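Local structure of oxidoreductase (3E18) at residues A[10-14]-A[34-38]; A[117-121]-A[310-315]. The protein binds NAD and is probably a dehydrogenase of the GFO/IDH/MocA oxidoreductase family, though its substrate is not known. All blocks are in the same frame, centred on the assembly; numbering follows the deposited sequence.

How the contacts relate
Both contacts involve the five-stranded parallel sheet of the NAD-binding Rossmann domain, with centres about 20 Å apart and nearest atoms about 10 Å apart, so they do not touch. Contact 1 joins strand 6-11 to strand 30-36, the outermost strand at one end, and its loops line the adenosine part of the NAD site. Contact 2 lies at the other end, where strand 119-122 is covered by helix 307-315, which comes from far along the chain. The side chain of Met120 is about 12 Å from NAD, so contact 2 is packing remote from the cofactor. Leu315, next to His118 in contact 2, also touches Tyr6 of strand 6-11, the strand that leads into contact 1.

Contact 1: A[10-14]-A[34-38]; sequences IVGYG and GVFDI. With NAD (nicotinamide-adenine-dinucleotide), chain E.
Parallel strand pairing joins 10-14 to 34-38 at the end of the sheet where both strands run out into loops that meet NAD. Ile10 N bonds to Gly34 O, and Ile10 O receives Phe36 N. Phe36 O then takes Gly12 N at 2.9 Å, in a nearly straight bond (172° at the hydrogen). On one face of the sheet Val35 CG1 packs against Tyr13 CB at 3.7 Å, the two side chains set nearly perpendicular, while Val35 CG2 meets Ile10 CB. On the other face Val11 CG1 lies at the edge of the Phe36 ring, 4.2 Å from CD2. This is the first beta-alpha-beta unit of the Rossmann fold: Gly12 and Gly14 fit the GxGxxG pattern before helix 15-25, and Asp37 follows the end of strand 30-36. With CG anti to its backbone N (chi1 -163°), Asp37 brings its carboxylate back to the glycine turn. Its OD2 accepts Tyr13 N at 2.7 Å through the anti lone pair. The same OD2 takes NAD O3B at 2.8 Å. Asp37 OD1 receives NAD O2B at 2.7 Å and the amide of Leu39. Both hydroxyls of the adenosine ribose are thus held by one carboxylate, itself fixed by two backbone amides. Gly14 CA comes within 3.2 Å of NAD O5B, and Ile38 CG2 packs on NAD C4A of the adenine.

Contact 2: A[117-121]-A[310-315]; sequences KHFMV and NFVDVL
Met120 of strand 119-122 and His118, which leads into it, meet Asn310, Phe311, Val314 and Leu315 of helix 307-315 in a helix-on-sheet packing, where the helix covers the outermost strand of the Rossmann sheet. The axes of strand 119-121 and helix 310-315 run nearly antiparallel (162°), 10.4 Å apart at their closest, and no direct hydrogen bond crosses between the segments. At the start of the helix segment, Asn310 OD1 lies 3.8 Å from Met120 CE, while its side-chain hydrogen bonds go to Ile322 N through OD1 and to Glu320 O through ND2. Phe311 follows with a Met-aromatic contact: Met120 SD sits at the edge of its ring, 5.3 Å from the centroid, and touches CB as well. Met120 extends from the strand with CG anti to the backbone N (chi1 -176°) and bends at chi3 (-79°), which carries CE past the sulfur toward Asn310 and Val314. One turn on, Val314 turns one methyl to each of Met120 and His118. CG2 meets Met120 CE at 4.2 Å, and CG1 stands over the face of the His118 imidazole, 3.6 Å from its centroid, as a CH-pi contact. Leu315 lies alongside the same histidine, pointing the other way, its CD2 3.8 Å from His118 CD2. A water in the plane of the imidazole completes the link, 2.9 Å from His118 NE2 and donating to Leu315 O.

Contact 1: A[10-14]-A[34-38]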
ATOM      1  N   ILE A  10     -31.291  -9.369 -25.152  1.00 26.54           N
ATOM      2  CA  ILE A  10     -30.025  -9.797 -24.564  1.00 31.07           C
ATOM      3  C   ILE A  10     -29.138 -10.393 -25.650  1.00 30.73           C
ATOM      4  O   ILE A  10     -29.515 -11.369 -26.306  1.00 31.28           O
ATOM      5  CB  ILE A  10     -30.247 -10.850 -23.426  1.00 30.16           C
ATOM      6  CG1 ILE A  10     -31.144 -10.293 -22.309  1.00 33.76           C
ATOM      7  CG2 ILE A  10     -28.914 -11.408 -22.885  1.00 30.76           C
ATOM      8  CD1 ILE A  10     -30.635  -9.069 -21.620  1.00 38.73           C
ATOM      9  N   VAL A  11     -27.968  -9.785 -25.850  1.00 31.65           N
ATOM     10  CA  VAL A  11     -26.974 -10.268 -26.817  1.00 29.22           C
ATOM     11  C   VAL A  11     -25.761 -10.801 -26.056  1.00 32.26           C
ATOM     12  O   VAL A  11     -24.967 -10.037 -25.494  1.00 27.24           O
ATOM     13  CB  VAL A  11     -26.522  -9.150 -27.789  1.00 33.19           C
ATOM     14  CG1 VAL A  11     -25.584  -9.706 -28.840  1.00 32.51           C
ATOM     15  CG2 VAL A  11     -27.731  -8.490 -28.443  1.00 33.15           C
ATOM     16  N   GLY A  12     -25.617 -12.118 -26.050  1.00 26.06           N
ATOM     17  CA  GLY A  12     -24.599 -12.765 -25.246  1.00 31.48           C
ATOM     18  C   GLY A  12     -25.291 -13.409 -24.063  1.00 33.61           C
ATOM     19  O   GLY A  12     -25.472 -12.781 -23.023  1.00 33.85           O
ATOM     20  N   TYR A  13     -25.688 -14.666 -24.224  1.00 36.89           N
ATOM     21  CA  TYR A  13     -26.392 -15.360 -23.160  1.00 34.38           C
ATOM     22  C   TYR A  13     -25.437 -16.225 -22.326  1.00 38.69           C
ATOM     23  O   TYR A  13     -25.575 -17.451 -22.235  1.00 35.69           O
ATOM     24  CB  TYR A  13     -27.555 -16.172 -23.736  1.00 36.42           C
ATOM     25  CG  TYR A  13     -28.543 -16.636 -22.695  1.00 33.09           C
ATOM     26  CD1 TYR A  13     -29.399 -15.737 -22.073  1.00 28.49           C
ATOM     27  CD2 TYR A  13     -28.624 -17.987 -22.340  1.00 34.24           C
ATOM     28  CE1 TYR A  13     -30.309 -16.164 -21.112  1.00 36.76           C
ATOM     29  CE2 TYR A  13     -29.514 -18.419 -21.376  1.00 31.22           C
ATOM     30  CZ  TYR A  13     -30.360 -17.512 -20.775  1.00 34.21           C
ATOM     31  OH  TYR A  13     -31.245 -17.955 -19.822  1.00 39.34           O
ATOM     32  N   GLY A  14     -24.459 -15.576 -21.710  1.00 34.10           N
ATOM     33  CA  GLY A  14     -23.515 -16.283 -20.856  1.00 37.05           C
ATOM     34  C   GLY A  14     -23.855 -16.030 -19.406  1.00 37.22           C
ATOM     35  O   GLY A  14     -25.018 -15.798 -19.075  1.00 38.99           O
ATOM     36  N   GLY A  34     -36.296 -10.802 -25.869  1.00 37.08           N
ATOM     37  CA  GLY A  34     -35.655 -12.018 -26.326  1.00 33.46           C
ATOM     38  C   GLY A  34     -34.142 -12.034 -26.225  1.00 35.33           C
ATOM     39  O   GLY A  34     -33.528 -11.151 -25.616  1.00 32.36           O
ATOM     40  N   VAL A  35     -33.545 -13.048 -26.845  1.00 33.29           N
ATOM     41  CA  VAL A  35     -32.141 -13.381 -26.650  1.00 33.20           C
ATOM     42  C   VAL A  35     -31.467 -13.753 -27.974  1.00 36.22           C
ATOM     43  O   VAL A  35     -32.029 -14.493 -28.778  1.00 35.77           O
ATOM     44  CB  VAL A  35     -31.992 -14.588 -25.667  1.00 36.79           C
ATOM     45  CG1 VAL A  35     -30.573 -15.134 -25.670  1.00 36.74           C
ATOM     46  CG2 VAL A  35     -32.411 -14.210 -24.258  1.00 35.45           C
ATOM     47  N   PHE A  36     -30.260 -13.234 -28.196  1.00 33.71           N
ATOM     48  CA  PHE A  36     -29.364 -13.798 -29.198  1.00 31.12           C
ATOM     49  C   PHE A  36     -28.032 -14.215 -28.589  1.00 33.82           C
ATOM     50  O   PHE A  36     -27.458 -13.498 -27.763  1.00 32.19           O
ATOM     51  CB  PHE A  36     -29.114 -12.825 -30.363  1.00 34.62           C
ATOM     52  CG  PHE A  36     -28.122 -13.347 -31.366  1.00 36.49           C
ATOM     53  CD1 PHE A  36     -28.448 -14.427 -32.188  1.00 35.70           C
ATOM     54  CD2 PHE A  36     -26.843 -12.798 -31.453  1.00 39.51           C
ATOM     55  CE1 PHE A  36     -27.521 -14.947 -33.084  1.00 38.46           C
ATOM     56  CE2 PHE A  36     -25.914 -13.305 -32.360  1.00 41.20           C
ATOM     57  CZ  PHE A  36     -26.256 -14.380 -33.175  1.00 41.25           C
ATOM     58  N   ASP A  37     -27.548 -15.379 -29.007  1.00 35.89           N
ATOM     59  CA  ASP A  37     -26.176 -15.792 -28.731  1.00 36.49           C
ATOM     60  C   ASP A  37     -25.603 -16.413 -29.997  1.00 37.29           C
ATOM     61  O   ASP A  37     -26.337 -16.974 -30.809  1.00 38.53           O
ATOM     62  CB  ASP A  37     -26.115 -16.768 -27.551  1.00 36.05           C
ATOM     63  CG  ASP A  37     -24.713 -16.895 -26.962  1.00 35.41           C
ATOM     64  OD1 ASP A  37     -23.832 -17.506 -27.612  1.00 35.96           O
ATOM     65  OD2 ASP A  37     -24.493 -16.412 -25.830  1.00 40.97           O
ATOM     66  N   ILE A  38     -24.291 -16.292 -30.175  1.00 38.71           N
ATOM     67  CA  ILE A  38     -23.629 -16.845 -31.360  1.00 37.40           C
ATOM     68  C   ILE A  38     -23.586 -18.389 -31.347  1.00 38.61           C
ATOM     69  O   ILE A  38     -23.577 -19.021 -32.397  1.00 39.13           O
ATOM     70  CB  ILE A  38     -22.229 -16.203 -31.569  1.00 38.96           C
ATOM     71  CG1 ILE A  38     -21.776 -16.356 -33.024  1.00 43.03           C
ATOM     72  CG2 ILE A  38     -21.216 -16.726 -30.545  1.00 34.35           C
ATOM     73  CD1 ILE A  38     -20.659 -15.417 -33.432  1.00 48.42           C
TER
HETATM   74  PA  NAD E 360     -19.440 -15.608 -20.792  1.00 38.54           P
HETATM   75  O1A NAD E 360     -20.004 -16.342 -19.636  1.00 43.57           O
HETATM   76  O2A NAD E 360     -18.313 -16.292 -21.450  1.00 41.27           O
HETATM   77  O5B NAD E 360     -20.600 -15.283 -21.853  1.00 42.35           O
HETATM   78  C5B NAD E 360     -20.396 -14.546 -23.038  1.00 43.64           C
HETATM   79  C4B NAD E 360     -21.435 -15.021 -24.048  1.00 38.53           C
HETATM   80  O4B NAD E 360     -21.386 -14.242 -25.228  1.00 40.14           O
HETATM   81  C3B NAD E 360     -21.179 -16.470 -24.456  1.00 43.75           C
HETATM   82  O3B NAD E 360     -22.361 -17.212 -24.272  1.00 36.76           O
HETATM   83  C2B NAD E 360     -20.817 -16.377 -25.924  1.00 43.33           C
HETATM   84  O2B NAD E 360     -21.254 -17.492 -26.666  1.00 42.25           O
HETATM   85  C1B NAD E 360     -21.505 -15.093 -26.349  1.00 41.81           C
HETATM   86  N9A NAD E 360     -20.890 -14.457 -27.524  1.00 43.32           N
HETATM   87  C8A NAD E 360     -19.555 -14.399 -27.848  1.00 40.11           C
HETATM   88  N7A NAD E 360     -19.424 -13.708 -29.005  1.00 42.23           N
HETATM   89  C5A NAD E 360     -20.657 -13.333 -29.421  1.00 46.39           C
HETATM   90  C6A NAD E 360     -21.097 -12.626 -30.534  1.00 43.49           C
HETATM   91  N6A NAD E 360     -20.207 -12.033 -31.327  1.00 39.35           N
HETATM   92  N1A NAD E 360     -22.455 -12.392 -30.698  1.00 39.31           N
HETATM   93  C2A NAD E 360     -23.367 -12.859 -29.772  1.00 39.51           C
HETATM   94  N3A NAD E 360     -22.921 -13.562 -28.672  1.00 44.80           N
HETATM   95  C4A NAD E 360     -21.589 -13.797 -28.500  1.00 44.44           C
HETATM   96  O3  NAD E 360     -18.970 -14.138 -20.298  1.00 30.37           O
HETATM   97  PN  NAD E 360     -19.565 -13.366 -19.036  1.00 33.66           P
HETATM   98  O1N NAD E 360     -18.780 -13.715 -17.822  1.00 36.74           O
HETATM   99  O2N NAD E 360     -21.043 -13.444 -19.020  1.00 33.42           O
HETATM  100  O5D NAD E 360     -19.145 -11.825 -19.389  1.00 29.86           O
HETATM  101  C5D NAD E 360     -19.597 -11.152 -20.544  1.00 29.54           C
HETATM  102  C4D NAD E 360     -19.432  -9.627 -20.354  1.00 29.44           C
HETATM  103  O4D NAD E 360     -20.013  -9.229 -19.126  1.00 35.70           O
HETATM  104  C3D NAD E 360     -17.981  -9.185 -20.281  1.00 30.00           C
HETATM  105  O3D NAD E 360     -17.857  -7.891 -20.853  1.00 28.42           O
HETATM  106  C2D NAD E 360     -17.682  -9.067 -18.801  1.00 33.81           C
HETATM  107  O2D NAD E 360     -16.720  -8.063 -18.575  1.00 37.40           O
HETATM  108  C1D NAD E 360     -19.042  -8.660 -18.250  1.00 37.48           C
HETATM  109  N1N NAD E 360     -19.300  -9.026 -16.831  1.00 38.11           N
HETATM  110  C2N NAD E 360     -19.654  -8.008 -15.992  1.00 40.47           C
HETATM  111  C3N NAD E 360     -19.927  -8.228 -14.646  1.00 42.63           C
HETATM  112  C7N NAD E 360     -20.532  -7.116 -13.845  1.00 36.73           C
HETATM  113  O7N NAD E 360     -20.620  -7.251 -12.452  1.00 44.48           O
HETATM  114  N7N NAD E 360     -20.990  -6.019 -14.456  1.00 33.66           N
HETATM  115  C4N NAD E 360     -19.870  -9.535 -14.142  1.00 36.56           C
HETATM  116  C5N NAD E 360     -19.524 -10.580 -15.003  1.00 34.24           C
HETATM  117  C6N NAD E 360     -19.249 -10.314 -16.350  1.00 38.87           C

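Contact 2: A[117-121]-A[310-315]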
ATOM      1  N   LYS A 117     -29.437   8.207 -30.384  1.00 28.57           N
ATOM      2  CA  LYS A 117     -29.792   7.074 -29.515  1.00 25.02           C
ATOM      3  C   LYS A 117     -28.865   7.074 -28.301  1.00 30.49           C
ATOM      4  O   LYS A 117     -27.839   7.755 -28.297  1.00 27.36           O
ATOM      5  CB  LYS A 117     -29.704   5.741 -30.268  1.00 26.68           C
ATOM      6  CG  LYS A 117     -30.692   5.584 -31.452  1.00 24.77           C
ATOM      7  CD  LYS A 117     -32.148   5.368 -30.977  1.00 26.24           C
ATOM      8  CE  LYS A 117     -33.152   5.627 -32.103  1.00 29.60           C
ATOM      9  NZ  LYS A 117     -34.554   5.476 -31.592  1.00 32.76           N
ATOM     10  N   HIS A 118     -29.225   6.318 -27.270  1.00 24.40           N
ATOM     11  CA  HIS A 118     -28.461   6.338 -26.026  1.00 27.06           C
ATOM     12  C   HIS A 118     -27.566   5.115 -25.896  1.00 26.59           C
ATOM     13  O   HIS A 118     -27.950   3.983 -26.239  1.00 28.42           O
ATOM     14  CB  HIS A 118     -29.374   6.457 -24.792  1.00 28.22           C
ATOM     15  CG  HIS A 118     -30.115   7.753 -24.703  1.00 26.76           C
ATOM     16  ND1 HIS A 118     -29.521   8.925 -24.287  1.00 29.12           N
ATOM     17  CD2 HIS A 118     -31.405   8.061 -24.970  1.00 27.48           C
ATOM     18  CE1 HIS A 118     -30.409   9.903 -24.315  1.00 35.74           C
ATOM     19  NE2 HIS A 118     -31.561   9.404 -24.727  1.00 33.24           N
ATOM     20  N   PHE A 119     -26.361   5.360 -25.401  1.00 28.24           N
ATOM     21  CA  PHE A 119     -25.440   4.292 -25.045  1.00 25.01           C
ATOM     22  C   PHE A 119     -25.129   4.455 -23.557  1.00 24.72           C
ATOM     23  O   PHE A 119     -24.779   5.554 -23.124  1.00 24.54           O
ATOM     24  CB  PHE A 119     -24.151   4.412 -25.877  1.00 26.47           C
ATOM     25  CG  PHE A 119     -23.086   3.434 -25.490  1.00 27.61           C
ATOM     26  CD1 PHE A 119     -23.079   2.159 -26.033  1.00 26.04           C
ATOM     27  CD2 PHE A 119     -22.101   3.776 -24.563  1.00 30.63           C
ATOM     28  CE1 PHE A 119     -22.096   1.245 -25.682  1.00 27.89           C
ATOM     29  CE2 PHE A 119     -21.133   2.854 -24.190  1.00 32.80           C
ATOM     30  CZ  PHE A 119     -21.129   1.595 -24.756  1.00 24.36           C
ATOM     31  N   MET A 120     -25.239   3.369 -22.796  1.00 20.52           N
ATOM     32  CA  MET A 120     -24.957   3.385 -21.347  1.00 24.30           C
ATOM     33  C   MET A 120     -24.104   2.203 -20.933  1.00 27.21           C
ATOM     34  O   MET A 120     -24.385   1.080 -21.328  1.00 24.81           O
ATOM     35  CB  MET A 120     -26.268   3.358 -20.541  1.00 24.47           C
ATOM     36  CG  MET A 120     -26.096   3.482 -18.998  1.00 24.15           C
ATOM     37  SD  MET A 120     -27.605   3.843 -18.050  1.00 19.70           S
ATOM     38  CE  MET A 120     -27.706   5.602 -18.365  1.00 23.18           C
ATOM     39  N   VAL A 121     -23.078   2.463 -20.121  1.00 28.27           N
ATOM     40  CA  VAL A 121     -22.236   1.408 -19.541  1.00 29.94           C
ATOM     41  C   VAL A 121     -22.860   0.849 -18.271  1.00 25.17           C
ATOM     42  O   VAL A 121     -23.307   1.599 -17.420  1.00 23.87           O
ATOM     43  CB  VAL A 121     -20.864   1.965 -19.210  1.00 24.30           C
ATOM     44  N   ASN A 310     -33.050   4.003 -14.126  1.00 24.68           N
ATOM     45  CA  ASN A 310     -32.399   5.215 -14.613  1.00 25.09           C
ATOM     46  C   ASN A 310     -32.233   5.225 -16.146  1.00 22.61           C
ATOM     47  O   ASN A 310     -32.422   6.263 -16.785  1.00 30.59           O
ATOM     48  CB  ASN A 310     -31.046   5.401 -13.951  1.00 25.05           C
ATOM     49  CG  ASN A 310     -30.331   6.625 -14.465  1.00 25.21           C
ATOM     50  OD1 ASN A 310     -29.213   6.543 -14.970  1.00 27.23           O
ATOM     51  ND2 ASN A 310     -31.000   7.752 -14.398  1.00 24.48           N
ATOM     52  N   PHE A 311     -31.833   4.088 -16.708  1.00 24.92           N
ATOM     53  CA  PHE A 311     -31.727   3.895 -18.162  1.00 29.15           C
ATOM     54  C   PHE A 311     -33.062   4.229 -18.860  1.00 31.15           C
ATOM     55  O   PHE A 311     -33.073   4.987 -19.827  1.00 31.69           O
ATOM     56  CB  PHE A 311     -31.289   2.455 -18.491  1.00 27.49           C
ATOM     57  CG  PHE A 311     -31.241   2.144 -19.977  1.00 26.96           C
ATOM     58  CD1 PHE A 311     -30.271   2.720 -20.797  1.00 28.58           C
ATOM     59  CD2 PHE A 311     -32.157   1.259 -20.546  1.00 31.70           C
ATOM     60  CE1 PHE A 311     -30.228   2.437 -22.169  1.00 26.70           C
ATOM     61  CE2 PHE A 311     -32.118   0.961 -21.912  1.00 31.44           C
ATOM     62  CZ  PHE A 311     -31.157   1.553 -22.724  1.00 32.70           C
ATOM     63  N   VAL A 312     -34.167   3.686 -18.341  1.00 34.17           N
ATOM     64  CA  VAL A 312     -35.525   4.004 -18.829  1.00 31.14           C
ATOM     65  C   VAL A 312     -35.859   5.494 -18.710  1.00 31.57           C
ATOM     66  O   VAL A 312     -36.378   6.097 -19.660  1.00 28.62           O
ATOM     67  CB  VAL A 312     -36.589   3.120 -18.156  1.00 34.75           C
ATOM     68  CG1 VAL A 312     -37.997   3.527 -18.576  1.00 38.59           C
ATOM     69  CG2 VAL A 312     -36.366   1.686 -18.543  1.00 27.22           C
ATOM     70  N   ASP A 313     -35.526   6.084 -17.567  1.00 30.66           N
ATOM     71  CA  ASP A 313     -35.749   7.513 -17.330  1.00 34.61           C
ATOM     72  C   ASP A 313     -34.966   8.381 -18.315  1.00 32.84           C
ATOM     73  O   ASP A 313     -35.417   9.467 -18.680  1.00 35.86           O
ATOM     74  CB  ASP A 313     -35.344   7.893 -15.902  1.00 35.99           C
ATOM     75  CG  ASP A 313     -36.298   7.346 -14.831  1.00 40.39           C
ATOM     76  OD1 ASP A 313     -37.384   6.816 -15.163  1.00 36.22           O
ATOM     77  OD2 ASP A 313     -35.938   7.439 -13.634  1.00 37.12           O
ATOM     78  N   VAL A 314     -33.773   7.913 -18.700  1.00 33.28           N
ATOM     79  CA  VAL A 314     -32.953   8.567 -19.729  1.00 27.71           C
ATOM     80  C   VAL A 314     -33.634   8.436 -21.100  1.00 27.90           C
ATOM     81  O   VAL A 314     -33.749   9.420 -21.835  1.00 20.75           O
ATOM     82  CB  VAL A 314     -31.498   8.015 -19.749  1.00 29.44           C
ATOM     83  CG1 VAL A 314     -30.753   8.444 -21.001  1.00 25.22           C
ATOM     84  CG2 VAL A 314     -30.749   8.474 -18.516  1.00 25.50           C
ATOM     85  N   LEU A 315     -34.135   7.239 -21.413  1.00 23.00           N
ATOM     86  CA  LEU A 315     -34.877   7.000 -22.661  1.00 27.39           C
ATOM     87  C   LEU A 315     -36.139   7.850 -22.773  1.00 31.48           C
ATOM     88  O   LEU A 315     -36.491   8.295 -23.867  1.00 35.37           O
ATOM     89  CB  LEU A 315     -35.277   5.519 -22.805  1.00 29.19           C
ATOM     90  CG  LEU A 315     -34.206   4.422 -22.879  1.00 31.46           C
ATOM     91  CD1 LEU A 315     -34.784   3.109 -23.406  1.00 25.27           C
ATOM     92  CD2 LEU A 315     -33.002   4.851 -23.703  1.00 26.77           C
TER
HETATM   93  O   HOH W   1     -34.294  10.094 -25.482  1.00 50.95           O